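Local coordinates for protein beta 1-3 glucanase (Clostridium beijerinckii NCIMB 8052, PDB 5H4E) that probably hydrolyses beta-1,3-glucans, as the GH64 glucanase domain of a larger clostridial protein, at residues P3-V13 / Q84-I92; T181-Y189 / L200-A208. All blocks are in the same frame, centred on the assembly; numbering follows the deposited sequence.

Contact 1 of 2, residues P3-V13 / Q84-I92; sequences PLKSGFVTLQV and QSYAYIPKI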
ATOM      1  N   PRO A   3      24.162   0.900 -11.859  1.00 25.22           N
ATOM      2  CA  PRO A   3      25.327   1.480 -11.193  1.00 23.78           C
ATOM      3  C   PRO A   3      25.190   1.394  -9.682  1.00 26.47           C
ATOM      4  O   PRO A   3      24.123   1.691  -9.141  1.00 23.21           O
ATOM      5  CB  PRO A   3      25.320   2.934 -11.673  1.00 28.04           C
ATOM      6  CG  PRO A   3      23.913   3.191 -12.077  1.00 26.57           C
ATOM      7  CD  PRO A   3      23.414   1.905 -12.633  1.00 24.32           C
ATOM      8  N   LEU A   4      26.262   0.990  -9.011  1.00 24.55           N
ATOM      9  CA  LEU A   4      26.219   0.815  -7.570  1.00 23.96           C
ATOM     10  C   LEU A   4      27.181   1.765  -6.872  1.00 27.19           C
ATOM     11  O   LEU A   4      28.186   2.189  -7.441  1.00 25.64           O
ATOM     12  CB  LEU A   4      26.543  -0.627  -7.206  1.00 21.43           C
ATOM     13  CG  LEU A   4      25.692  -1.621  -8.006  1.00 25.14           C
ATOM     14  CD1 LEU A   4      26.233  -3.024  -7.885  1.00 29.27           C
ATOM     15  CD2 LEU A   4      24.227  -1.555  -7.554  1.00 22.23           C
ATOM     16  N   LYS A   5      26.852   2.101  -5.635  1.00 21.91           N
ATOM     17  CA  LYS A   5      27.732   2.904  -4.802  1.00 27.59           C
ATOM     18  C   LYS A   5      27.915   2.166  -3.506  1.00 24.94           C
ATOM     19  O   LYS A   5      26.945   1.698  -2.932  1.00 23.78           O
ATOM     20  CB  LYS A   5      27.156   4.296  -4.545  1.00 24.88           C
ATOM     21  CG  LYS A   5      27.652   5.338  -5.506  1.00 31.65           C
ATOM     22  CD  LYS A   5      26.807   6.606  -5.461  1.00 31.24           C
ATOM     23  CE  LYS A   5      26.762   7.201  -4.072  1.00 30.23           C
ATOM     24  NZ  LYS A   5      26.311   8.625  -4.141  1.00 26.75           N
ATOM     25  N   SER A   6      29.156   2.049  -3.047  1.00 26.04           N
ATOM     26  CA  SER A   6      29.399   1.413  -1.767  1.00 23.62           C
ATOM     27  C   SER A   6      28.596   2.139  -0.687  1.00 26.47           C
ATOM     28  O   SER A   6      28.665   3.366  -0.570  1.00 28.16           O
ATOM     29  CB  SER A   6      30.893   1.406  -1.433  1.00 28.90           C
ATOM     30  OG  SER A   6      31.147   0.545  -0.335  1.00 31.11           O
ATOM     31  N   GLY A   7      27.802   1.384   0.066  1.00 25.09           N
ATOM     32  CA  GLY A   7      27.047   1.952   1.168  1.00 27.22           C
ATOM     33  C   GLY A   7      25.632   2.364   0.808  1.00 25.49           C
ATOM     34  O   GLY A   7      24.911   2.905   1.643  1.00 26.37           O
ATOM     35  N   PHE A   8      25.240   2.119  -0.437  1.00 21.16           N
ATOM     36  CA  PHE A   8      23.909   2.487  -0.923  1.00 21.61           C
ATOM     37  C   PHE A   8      23.227   1.306  -1.576  1.00 21.04           C
ATOM     38  O   PHE A   8      23.867   0.306  -1.895  1.00 23.04           O
ATOM     39  CB  PHE A   8      23.995   3.634  -1.932  1.00 20.10           C
ATOM     40  CG  PHE A   8      24.433   4.930  -1.334  1.00 23.05           C
ATOM     41  CD1 PHE A   8      25.774   5.163  -1.053  1.00 26.79           C
ATOM     42  CD2 PHE A   8      23.507   5.915  -1.046  1.00 19.19           C
ATOM     43  CE1 PHE A   8      26.187   6.366  -0.491  1.00 28.39           C
ATOM     44  CE2 PHE A   8      23.909   7.123  -0.488  1.00 25.51           C
ATOM     45  CZ  PHE A   8      25.253   7.348  -0.209  1.00 24.57           C
ATOM     46  N   VAL A   9      21.916   1.418  -1.748  1.00 18.31           N
ATOM     47  CA  VAL A   9      21.160   0.521  -2.619  1.00 19.69           C
ATOM     48  C   VAL A   9      20.720   1.322  -3.841  1.00 19.14           C
ATOM     49  O   VAL A   9      20.332   2.484  -3.727  1.00 21.76           O
ATOM     50  CB  VAL A   9      19.925  -0.088  -1.912  1.00 20.85           C
ATOM     51  CG1 VAL A   9      19.033  -0.827  -2.913  1.00 17.53           C
ATOM     52  CG2 VAL A   9      20.357  -1.026  -0.784  1.00 17.77           C
ATOM     53  N   THR A  10      20.808   0.720  -5.014  1.00 18.49           N
ATOM     54  CA  THR A  10      20.338   1.398  -6.211  1.00 16.81           C
ATOM     55  C   THR A  10      18.945   0.899  -6.581  1.00 18.12           C
ATOM     56  O   THR A  10      18.679  -0.306  -6.563  1.00 17.63           O
ATOM     57  CB  THR A  10      21.307   1.186  -7.391  1.00 20.49           C
ATOM     58  OG1 THR A  10      22.599   1.685  -7.027  1.00 18.69           O
ATOM     59  CG2 THR A  10      20.813   1.904  -8.648  1.00 18.12           C
ATOM     60  N   LEU A  11      18.062   1.842  -6.899  1.00 15.59           N
ATOM     61  CA  LEU A  11      16.747   1.545  -7.436  1.00 17.45           C
ATOM     62  C   LEU A  11      16.700   1.962  -8.913  1.00 17.78           C
ATOM     63  O   LEU A  11      16.732   3.145  -9.230  1.00 19.60           O
ATOM     64  CB  LEU A  11      15.679   2.270  -6.623  1.00 16.97           C
ATOM     65  CG  LEU A  11      15.781   2.070  -5.108  1.00 17.09           C
ATOM     66  CD1 LEU A  11      14.768   2.935  -4.407  1.00 18.12           C
ATOM     67  CD2 LEU A  11      15.588   0.597  -4.718  1.00 17.33           C
ATOM     68  N   GLN A  12      16.652   0.985  -9.812  1.00 16.86           N
ATOM     69  CA  GLN A  12      16.716   1.259 -11.242  1.00 18.63           C
ATOM     70  C   GLN A  12      15.321   1.274 -11.851  1.00 19.88           C
ATOM     71  O   GLN A  12      14.607   0.283 -11.757  1.00 19.45           O
ATOM     72  CB  GLN A  12      17.581   0.207 -11.945  1.00 23.71           C
ATOM     73  CG  GLN A  12      17.584   0.303 -13.470  1.00 20.76           C
ATOM     74  CD  GLN A  12      18.408   1.485 -13.954  1.00 22.62           C
ATOM     75  OE1 GLN A  12      19.608   1.577 -13.678  1.00 24.53           O
ATOM     76  NE2 GLN A  12      17.763   2.413 -14.646  1.00 18.37           N
ATOM     77  N   VAL A  13      14.923   2.390 -12.468  1.00 18.96           N
ATOM     78  CA  VAL A  13      13.645   2.403 -13.185  1.00 19.23           C
ATOM     79  C   VAL A  13      13.847   1.766 -14.555  1.00 21.63           C
ATOM     80  O   VAL A  13      14.799   2.099 -15.270  1.00 20.50           O
ATOM     81  CB  VAL A  13      13.060   3.836 -13.354  1.00 17.87           C
ATOM     82  CG1 VAL A  13      11.706   3.780 -14.075  1.00 18.70           C
ATOM     83  CG2 VAL A  13      12.891   4.519 -11.994  1.00 16.94           C
ATOM     84  N   GLN A  84      18.215  10.956 -15.199  1.00 20.02           N
ATOM     85  CA  GLN A  84      18.828   9.878 -14.436  1.00 22.11           C
ATOM     86  C   GLN A  84      17.773   8.796 -14.200  1.00 20.56           C
ATOM     87  O   GLN A  84      16.720   9.076 -13.629  1.00 20.68           O
ATOM     88  CB  GLN A  84      19.388  10.385 -13.109  1.00 23.26           C
ATOM     89  CG  GLN A  84      20.162   9.321 -12.316  1.00 24.21           C
ATOM     90  CD  GLN A  84      20.938   9.902 -11.150  1.00 26.92           C
ATOM     91  OE1 GLN A  84      21.780  10.784 -11.325  1.00 24.04           O
ATOM     92  NE2 GLN A  84      20.650   9.416  -9.944  1.00 22.22           N
ATOM     93  N   SER A  85      18.053   7.581 -14.657  1.00 19.52           N
ATOM     94  CA  SER A  85      17.042   6.525 -14.695  1.00 18.83           C
ATOM     95  C   SER A  85      17.020   5.695 -13.418  1.00 21.39           C
ATOM     96  O   SER A  85      16.211   4.777 -13.272  1.00 17.97           O
ATOM     97  CB  SER A  85      17.284   5.605 -15.890  1.00 20.14           C
ATOM     98  OG  SER A  85      18.523   4.911 -15.740  1.00 20.33           O
ATOM     99  N   TYR A  86      17.919   6.016 -12.501  1.00 20.36           N
ATOM    100  CA  TYR A  86      18.084   5.249 -11.275  1.00 20.13           C
ATOM    101  C   TYR A  86      18.215   6.195 -10.086  1.00 18.78           C
ATOM    102  O   TYR A  86      18.599   7.355 -10.240  1.00 20.45           O
ATOM    103  CB  TYR A  86      19.316   4.346 -11.367  1.00 20.67           C
ATOM    104  CG  TYR A  86      20.566   5.139 -11.694  1.00 20.46           C
ATOM    105  CD1 TYR A  86      20.924   5.385 -13.016  1.00 21.70           C
ATOM    106  CD2 TYR A  86      21.355   5.692 -10.684  1.00 21.86           C
ATOM    107  CE1 TYR A  86      22.053   6.146 -13.327  1.00 24.34           C
ATOM    108  CE2 TYR A  86      22.489   6.460 -10.986  1.00 23.47           C
ATOM    109  CZ  TYR A  86      22.830   6.676 -12.309  1.00 24.94           C
ATOM    110  OH  TYR A  86      23.943   7.420 -12.622  1.00 27.40           O
ATOM    111  N   ALA A  87      17.909   5.674  -8.905  1.00 18.42           N
ATOM    112  CA  ALA A  87      18.098   6.383  -7.650  1.00 20.63           C
ATOM    113  C   ALA A  87      19.042   5.612  -6.725  1.00 20.60           C
ATOM    114  O   ALA A  87      19.070   4.376  -6.747  1.00 20.86           O
ATOM    115  CB  ALA A  87      16.759   6.600  -6.972  1.00 18.63           C
ATOM    116  N   TYR A  88      19.827   6.337  -5.936  1.00 19.09           N
ATOM    117  CA  TYR A  88      20.557   5.732  -4.816  1.00 21.56           C
ATOM    118  C   TYR A  88      19.801   5.997  -3.535  1.00 20.40           C
ATOM    119  O   TYR A  88      19.355   7.118  -3.326  1.00 21.33           O
ATOM    120  CB  TYR A  88      21.970   6.306  -4.676  1.00 21.37           C
ATOM    121  CG  TYR A  88      22.864   6.150  -5.877  1.00 20.94           C
ATOM    122  CD1 TYR A  88      23.394   4.908  -6.211  1.00 21.33           C
ATOM    123  CD2 TYR A  88      23.214   7.251  -6.654  1.00 23.81           C
ATOM    124  CE1 TYR A  88      24.236   4.759  -7.290  1.00 21.59           C
ATOM    125  CE2 TYR A  88      24.055   7.113  -7.745  1.00 23.52           C
ATOM    126  CZ  TYR A  88      24.565   5.864  -8.051  1.00 26.44           C
ATOM    127  OH  TYR A  88      25.393   5.698  -9.126  1.00 28.90           O
ATOM    128  N   ILE A  89      19.641   4.992  -2.672  1.00 18.46           N
ATOM    129  CA  ILE A  89      19.143   5.277  -1.322  1.00 17.21           C
ATOM    130  C   ILE A  89      20.123   4.802  -0.264  1.00 18.19           C
ATOM    131  O   ILE A  89      20.799   3.775  -0.442  1.00 18.77           O
ATOM    132  CB  ILE A  89      17.744   4.630  -1.022  1.00 17.97           C
ATOM    133  CG1 ILE A  89      17.769   3.126  -1.261  1.00 17.12           C
ATOM    134  CG2 ILE A  89      16.655   5.274  -1.862  1.00 18.62           C
ATOM    135  CD1 ILE A  89      16.638   2.397  -0.557  1.00 17.59           C
ATOM    136  N   PRO A  90      20.221   5.568   0.833  1.00 21.33           N
ATOM    137  CA  PRO A  90      20.906   5.152   2.051  1.00 20.30           C
ATOM    138  C   PRO A  90      19.864   4.524   2.957  1.00 18.93           C
ATOM    139  O   PRO A  90      18.727   4.385   2.500  1.00 18.69           O
ATOM    140  CB  PRO A  90      21.423   6.470   2.617  1.00 20.67           C
ATOM    141  CG  PRO A  90      20.297   7.412   2.309  1.00 22.62           C
ATOM    142  CD  PRO A  90      19.717   6.952   0.957  1.00 19.27           C
ATOM    143  N   LYS A  91      20.220   4.152   4.185  1.00 19.60           N
ATOM    144  CA  LYS A  91      19.216   3.740   5.167  1.00 20.64           C
ATOM    145  C   LYS A  91      18.121   4.809   5.202  1.00 23.74           C
ATOM    146  O   LYS A  91      18.419   6.003   5.124  1.00 20.71           O
ATOM    147  CB  LYS A  91      19.835   3.562   6.553  1.00 23.92           C
ATOM    148  CG  LYS A  91      20.895   2.474   6.653  1.00 24.78           C
ATOM    149  CD  LYS A  91      20.287   1.102   6.601  1.00 28.34           C
ATOM    150  CE  LYS A  91      21.345   0.020   6.877  1.00 28.49           C
ATOM    151  NZ  LYS A  91      22.016   0.209   8.201  1.00 36.69           N
ATOM    152  N   ILE A  92      16.863   4.377   5.278  1.00 21.91           N
ATOM    153  CA  ILE A  92      15.737   5.304   5.173  1.00 21.41           C
ATOM    154  C   ILE A  92      14.465   4.605   5.643  1.00 20.38           C
ATOM    155  O   ILE A  92      14.332   3.386   5.513  1.00 20.81           O
ATOM    156  CB  ILE A  92      15.565   5.830   3.711  1.00 17.99           C
ATOM    157  CG1 ILE A  92      14.580   7.005   3.643  1.00 19.23           C
ATOM    158  CG2 ILE A  92      15.152   4.702   2.767  1.00 18.02           C
ATOM    159  CD1 ILE A  92      14.544   7.685   2.265  1.00 18.71           C
TER
HETATM  160  O   HOH W   1      27.909   4.233  -9.214  1.00 31.05           O
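Tyr88 and Tyr86 meet segment 3-13 with the faces of their rings. Lys5 CD sits over the centre of the Tyr88 ring, 3.5 Å from the centroid, in a CH-pi contact. The Lys5 and Tyr88 side chains cross at about a right angle. The lysine chain bends at chi3 (57°), and NZ makes an off-centre cation-pi contact with Tyr88; it also hydrogen-bonds Asn46 O. Pro3 CG lies over one face of Tyr86, almost on the ring normal, and Gln84 CG covers the opposite face. The Phe8 ring packs beside Tyr88 CB and Pro90, with CE2 4.0 Å from Pro90 CB.

Under these side chains runs an antiparallel strand pair, 9-13 with 86-89. Strand 86-92 is an outermost strand of a five-stranded mixed sheet, and strand 9-16 pairs on its other side with strand 366-374. Val9 and Ile89 form one hydrogen-bonded pair, Leu11 and Ala87 the next. These four side chains point to the other face of the sheet, where Ile30 of strand 26-33 touches Leu11, Ala87 and Ile89. At the far end Gln12 NE2 donates to Ser85 OG at 2.8 Å and to Val13 O at 3.0 Å, both in the amide plane. This fixes the flip of the amide.

Thr10 OG1 donates to Pro3 O at 2.6 Å, and a water bridges Leu4 O and Tyr88 OH. Lys5 to Phe8 form a type II turn. The face bearing Thr10, Gln12, Tyr86 and Tyr88 thus mixes polar and aromatic groups, and the tyrosine pi electrons probably help to stabilise the lysine charge.

Contact 2 of 2, residues T181-Y189 / L200-A208; sequences TRADLMNAY and LVHSDRIYA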
ATOM      1  N   THR A 181      -0.929  -6.390 -19.339  1.00 20.33           N
ATOM      2  CA  THR A 181      -1.024  -5.001 -19.784  1.00 21.10           C
ATOM      3  C   THR A 181      -2.159  -4.255 -19.075  1.00 20.61           C
ATOM      4  O   THR A 181      -3.096  -4.856 -18.539  1.00 20.10           O
ATOM      5  CB  THR A 181      -1.271  -4.893 -21.307  1.00 22.29           C
ATOM      6  OG1 THR A 181      -2.632  -5.250 -21.584  1.00 23.68           O
ATOM      7  CG2 THR A 181      -0.321  -5.797 -22.096  1.00 22.33           C
ATOM      8  N   ARG A 182      -2.064  -2.934 -19.086  1.00 18.46           N
ATOM      9  CA  ARG A 182      -3.058  -2.092 -18.452  1.00 18.72           C
ATOM     10  C   ARG A 182      -4.455  -2.326 -19.045  1.00 18.51           C
ATOM     11  O   ARG A 182      -5.405  -2.595 -18.304  1.00 19.40           O
ATOM     12  CB  ARG A 182      -2.654  -0.626 -18.587  1.00 17.89           C
ATOM     13  CG  ARG A 182      -3.542   0.331 -17.809  1.00 17.89           C
ATOM     14  CD  ARG A 182      -3.028   1.771 -17.960  1.00 18.50           C
ATOM     15  NE  ARG A 182      -3.875   2.743 -17.272  1.00 19.97           N
ATOM     16  CZ  ARG A 182      -4.858   3.439 -17.840  1.00 22.90           C
ATOM     17  NH1 ARG A 182      -5.551   4.309 -17.109  1.00 22.83           N
ATOM     18  NH2 ARG A 182      -5.139   3.290 -19.133  1.00 20.83           N
ATOM     19  N   ALA A 183      -4.561  -2.243 -20.372  1.00 20.44           N
ATOM     20  CA  ALA A 183      -5.837  -2.458 -21.065  1.00 21.39           C
ATOM     21  C   ALA A 183      -6.437  -3.810 -20.712  1.00 21.66           C
ATOM     22  O   ALA A 183      -7.627  -3.909 -20.413  1.00 22.67           O
ATOM     23  CB  ALA A 183      -5.655  -2.348 -22.580  1.00 23.40           C
ATOM     24  N   ASP A 184      -5.625  -4.858 -20.756  1.00 20.75           N
ATOM     25  CA  ASP A 184      -6.143  -6.197 -20.452  1.00 20.31           C
ATOM     26  C   ASP A 184      -6.586  -6.323 -19.005  1.00 21.16           C
ATOM     27  O   ASP A 184      -7.588  -6.963 -18.731  1.00 19.10           O
ATOM     28  CB  ASP A 184      -5.111  -7.278 -20.749  1.00 20.83           C
ATOM     29  CG  ASP A 184      -4.918  -7.510 -22.230  1.00 27.72           C
ATOM     30  OD1 ASP A 184      -5.710  -6.977 -23.052  1.00 25.04           O
ATOM     31  OD2 ASP A 184      -3.969  -8.241 -22.570  1.00 23.69           O
ATOM     32  N   LEU A 185      -5.842  -5.710 -18.082  1.00 19.53           N
ATOM     33  CA  LEU A 185      -6.187  -5.798 -16.662  1.00 18.89           C
ATOM     34  C   LEU A 185      -7.472  -5.025 -16.343  1.00 22.18           C
ATOM     35  O   LEU A 185      -8.340  -5.518 -15.609  1.00 18.78           O
ATOM     36  CB  LEU A 185      -5.022  -5.304 -15.797  1.00 18.73           C
ATOM     37  CG  LEU A 185      -3.811  -6.235 -15.722  1.00 17.45           C
ATOM     38  CD1 LEU A 185      -2.597  -5.500 -15.131  1.00 16.24           C
ATOM     39  CD2 LEU A 185      -4.146  -7.493 -14.901  1.00 21.01           C
ATOM     40  N   MET A 186      -7.586  -3.819 -16.890  1.00 21.48           N
ATOM     41  CA  MET A 186      -8.809  -3.027 -16.777  1.00 20.77           C
ATOM     42  C   MET A 186     -10.041  -3.789 -17.265  1.00 21.64           C
ATOM     43  O   MET A 186     -11.064  -3.856 -16.577  1.00 22.33           O
ATOM     44  CB  MET A 186      -8.686  -1.736 -17.589  1.00 19.17           C
ATOM     45  CG  MET A 186      -7.595  -0.793 -17.156  1.00 27.04           C
ATOM     46  SD  MET A 186      -8.019   0.022 -15.630  1.00 35.34           S
ATOM     47  CE  MET A 186      -6.934   1.443 -15.705  1.00 23.16           C
ATOM     48  N   ASN A 187      -9.944  -4.345 -18.467  1.00 23.27           N
ATOM     49  CA  ASN A 187     -11.063  -5.079 -19.055  1.00 24.62           C
ATOM     50  C   ASN A 187     -11.403  -6.336 -18.257  1.00 24.62           C
ATOM     51  O   ASN A 187     -12.572  -6.601 -17.978  1.00 23.80           O
ATOM     52  CB  ASN A 187     -10.760  -5.443 -20.506  1.00 22.78           C
ATOM     53  CG  ASN A 187     -10.698  -4.220 -21.415  1.00 29.15           C
ATOM     54  OD1 ASN A 187     -11.348  -3.201 -21.158  1.00 30.99           O
ATOM     55  ND2 ASN A 187      -9.927  -4.321 -22.489  1.00 29.18           N
ATOM     56  N   ALA A 188     -10.379  -7.105 -17.898  1.00 23.50           N
ATOM     57  CA  ALA A 188     -10.584  -8.313 -17.101  1.00 20.58           C
ATOM     58  C   ALA A 188     -11.223  -7.998 -15.765  1.00 24.80           C
ATOM     59  O   ALA A 188     -12.116  -8.716 -15.329  1.00 22.16           O
ATOM     60  CB  ALA A 188      -9.282  -9.042 -16.884  1.00 20.88           C
ATOM     61  N   TYR A 189     -10.764  -6.933 -15.108  1.00 21.07           N
ATOM     62  CA  TYR A 189     -11.349  -6.542 -13.823  1.00 20.84           C
ATOM     63  C   TYR A 189     -12.863  -6.352 -13.959  1.00 23.55           C
ATOM     64  O   TYR A 189     -13.640  -6.925 -13.195  1.00 21.64           O
ATOM     65  CB  TYR A 189     -10.691  -5.256 -13.282  1.00 17.94           C
ATOM     66  CG  TYR A 189     -11.288  -4.798 -11.958  1.00 18.52           C
ATOM     67  CD1 TYR A 189     -12.470  -4.064 -11.919  1.00 17.15           C
ATOM     68  CD2 TYR A 189     -10.680  -5.115 -10.749  1.00 16.03           C
ATOM     69  CE1 TYR A 189     -13.028  -3.661 -10.733  1.00 17.68           C
ATOM     70  CE2 TYR A 189     -11.235  -4.710  -9.542  1.00 16.85           C
ATOM     71  CZ  TYR A 189     -12.416  -3.984  -9.547  1.00 20.18           C
ATOM     72  OH  TYR A 189     -12.985  -3.579  -8.366  1.00 17.06           O
ATOM     73  N   LEU A 200     -15.754   0.677  -9.469  1.00 18.74           N
ATOM     74  CA  LEU A 200     -14.473   1.173  -8.966  1.00 19.65           C
ATOM     75  C   LEU A 200     -13.568   1.548 -10.131  1.00 18.81           C
ATOM     76  O   LEU A 200     -12.614   2.311  -9.966  1.00 17.70           O
ATOM     77  CB  LEU A 200     -13.789   0.122  -8.080  1.00 16.20           C
ATOM     78  CG  LEU A 200     -14.507  -0.129  -6.752  1.00 17.67           C
ATOM     79  CD1 LEU A 200     -13.790  -1.234  -5.924  1.00 16.32           C
ATOM     80  CD2 LEU A 200     -14.663   1.164  -5.945  1.00 15.64           C
ATOM     81  N   VAL A 201     -13.869   0.991 -11.304  1.00 19.02           N
ATOM     82  CA  VAL A 201     -13.124   1.272 -12.520  1.00 17.52           C
ATOM     83  C   VAL A 201     -13.418   2.669 -13.047  1.00 19.54           C
ATOM     84  O   VAL A 201     -14.574   2.998 -13.330  1.00 19.57           O
ATOM     85  CB  VAL A 201     -13.474   0.280 -13.647  1.00 21.42           C
ATOM     86  CG1 VAL A 201     -12.703   0.614 -14.919  1.00 21.39           C
ATOM     87  CG2 VAL A 201     -13.195  -1.126 -13.212  1.00 21.60           C
ATOM     88  N   HIS A 202     -12.372   3.481 -13.178  1.00 19.27           N
ATOM     89  CA  HIS A 202     -12.462   4.741 -13.907  1.00 17.82           C
ATOM     90  C   HIS A 202     -11.510   4.633 -15.073  1.00 19.65           C
ATOM     91  O   HIS A 202     -10.763   3.661 -15.166  1.00 18.74           O
ATOM     92  CB  HIS A 202     -12.114   5.940 -13.007  1.00 18.61           C
ATOM     93  CG  HIS A 202     -13.113   6.176 -11.910  1.00 19.02           C
ATOM     94  ND1 HIS A 202     -13.791   7.368 -11.756  1.00 17.94           N
ATOM     95  CD2 HIS A 202     -13.576   5.353 -10.938  1.00 22.09           C
ATOM     96  CE1 HIS A 202     -14.609   7.278 -10.722  1.00 20.30           C
ATOM     97  NE2 HIS A 202     -14.497   6.067 -10.206  1.00 20.20           N
ATOM     98  N   SER A 203     -11.509   5.621 -15.960  1.00 18.80           N
ATOM     99  CA  SER A 203     -10.664   5.524 -17.139  1.00 21.39           C
ATOM    100  C   SER A 203      -9.178   5.641 -16.767  1.00 22.28           C
ATOM    101  O   SER A 203      -8.324   5.057 -17.436  1.00 22.23           O
ATOM    102  CB  SER A 203     -11.053   6.593 -18.169  1.00 21.80           C
ATOM    103  OG  SER A 203     -10.816   7.887 -17.656  1.00 20.57           O
ATOM    104  N   ASP A 204      -8.874   6.372 -15.697  1.00 18.87           N
ATOM    105  CA  ASP A 204      -7.480   6.610 -15.317  1.00 19.25           C
ATOM    106  C   ASP A 204      -6.928   5.592 -14.311  1.00 20.21           C
ATOM    107  O   ASP A 204      -5.739   5.264 -14.352  1.00 17.76           O
ATOM    108  CB  ASP A 204      -7.305   8.034 -14.757  1.00 20.35           C
ATOM    109  CG  ASP A 204      -8.152   8.297 -13.525  1.00 18.62           C
ATOM    110  OD1 ASP A 204      -9.211   7.654 -13.365  1.00 18.42           O
ATOM    111  OD2 ASP A 204      -7.756   9.163 -12.719  1.00 20.62           O
ATOM    112  N   ARG A 205      -7.781   5.097 -13.413  1.00 18.46           N
ATOM    113  CA  ARG A 205      -7.352   4.101 -12.428  1.00 17.18           C
ATOM    114  C   ARG A 205      -8.552   3.335 -11.876  1.00 18.43           C
ATOM    115  O   ARG A 205      -9.699   3.758 -12.030  1.00 16.78           O
ATOM    116  CB  ARG A 205      -6.581   4.769 -11.277  1.00 17.47           C
ATOM    117  CG  ARG A 205      -7.462   5.532 -10.269  1.00 16.72           C
ATOM    118  CD  ARG A 205      -6.708   6.660  -9.576  1.00 18.93           C
ATOM    119  NE  ARG A 205      -6.345   7.681 -10.556  1.00 15.02           N
ATOM    120  CZ  ARG A 205      -5.103   8.024 -10.878  1.00 19.17           C
ATOM    121  NH1 ARG A 205      -4.912   8.946 -11.815  1.00 20.10           N
ATOM    122  NH2 ARG A 205      -4.061   7.472 -10.259  1.00 17.21           N
ATOM    123  N   ILE A 206      -8.291   2.208 -11.227  1.00 16.68           N
ATOM    124  CA  ILE A 206      -9.330   1.539 -10.451  1.00 13.01           C
ATOM    125  C   ILE A 206      -9.112   1.827  -8.970  1.00 15.92           C
ATOM    126  O   ILE A 206      -8.041   1.544  -8.421  1.00 16.53           O
ATOM    127  CB  ILE A 206      -9.338   0.015 -10.669  1.00 18.84           C
ATOM    128  CG1 ILE A 206      -9.459  -0.311 -12.160  1.00 18.07           C
ATOM    129  CG2 ILE A 206     -10.490  -0.632  -9.871  1.00 13.45           C
ATOM    130  CD1 ILE A 206      -9.168  -1.782 -12.491  1.00 16.35           C
ATOM    131  N   TYR A 207     -10.121   2.393  -8.322  1.00 15.02           N
ATOM    132  CA  TYR A 207     -10.012   2.726  -6.910  1.00 14.65           C
ATOM    133  C   TYR A 207     -10.193   1.500  -6.053  1.00 16.29           C
ATOM    134  O   TYR A 207     -11.053   0.671  -6.316  1.00 15.58           O
ATOM    135  CB  TYR A 207     -11.047   3.796  -6.524  1.00 17.91           C
ATOM    136  CG  TYR A 207     -10.728   5.109  -7.194  1.00 16.27           C
ATOM    137  CD1 TYR A 207      -9.767   5.951  -6.660  1.00 17.02           C
ATOM    138  CD2 TYR A 207     -11.358   5.487  -8.381  1.00 17.68           C
ATOM    139  CE1 TYR A 207      -9.436   7.140  -7.272  1.00 18.78           C
ATOM    140  CE2 TYR A 207     -11.024   6.682  -9.012  1.00 19.46           C
ATOM    141  CZ  TYR A 207     -10.074   7.505  -8.446  1.00 17.77           C
ATOM    142  OH  TYR A 207      -9.737   8.694  -9.053  1.00 20.28           O
ATOM    143  N   ALA A 208      -9.360   1.373  -5.030  1.00 18.66           N
ATOM    144  CA  ALA A 208      -9.664   0.430  -3.975  1.00 16.88           C
ATOM    145  C   ALA A 208     -11.017   0.801  -3.363  1.00 14.29           C
ATOM    146  O   ALA A 208     -11.465   1.959  -3.476  1.00 16.43           O
ATOM    147  CB  ALA A 208      -8.544   0.425  -2.932  1.00 16.24           C
TER
HETATM  148  O   HOH W   2      -7.357   4.796 -20.289  1.00 30.09           O
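The Tyr189 ring and the Arg182 guanidinium carry this contact, in which helix 182-192 packs against the loop that leads into the short strand 206-207. Ile206 lies over one face of the ring. Its CD1 stands over Tyr189 CG at 3.7 Å, and its CG2 lies over the same face, nearer the centre, 4.1 Å from the Tyr189 centroid. Val201 CG2 comes in obliquely, 3.3 Å from Tyr189 CD1. The guanidinium has Met186 CE over one face. Asp204 O and Ser203 O lie at its edge.

Thr181 is the N-cap of the helix, and its OG1 accepts from Asp184 N. Strand 206-207 pairs with strand 157-158. With CG anti to the backbone N (chi1 179°), Tyr189 reaches from the helix to the loop. Its hydroxyl meets Leu200 CD1 and hydrogen-bonds Phe197 O. Phe336 of helix 332-339 packs edge-to-face with the ring. Met186 bends at chi2 and brings SD to 3.8 Å from Ile206 CG1.

Arg182 is extended from CG to NE, and NE hydrogen-bonds Cys159 O. A water joins its NH2 to Ser203 O. In the loop, Arg205 makes a side-on salt bridge to Asp204, with NE and NH1 both on OD2, while its NH2 hydrogen-bonds Gln157 OE1. Two carbonyls share Arg182 NH1: Ser203 O, met on a lone pair at 2.9 Å, and Asp204 O, also at 2.9 Å but with the nitrogen 55° above the carbonyl plane.

Overall arrangement
Contact 1 closes before contact 2 opens along the chain. Their centres are 31 Å apart and the nearest atoms about 15 Å, so they do not touch. Contact 1 joins strand 86-92, at one edge of a five-stranded mixed sheet, to strand 9-16 beside it. Strand 173-177 forms the other edge of that sheet and is followed closely in the chain by helix 182-192, which begins contact 2. Strand 206-207 of contact 2 belongs to a separate two-stranded sheet. Both contacts belong to the beta-1,3-glucanase domain, at separate places. One is a long-range strand pairing that adds the edge strand to the mixed sheet; the other holds a helix to the loop beyond it.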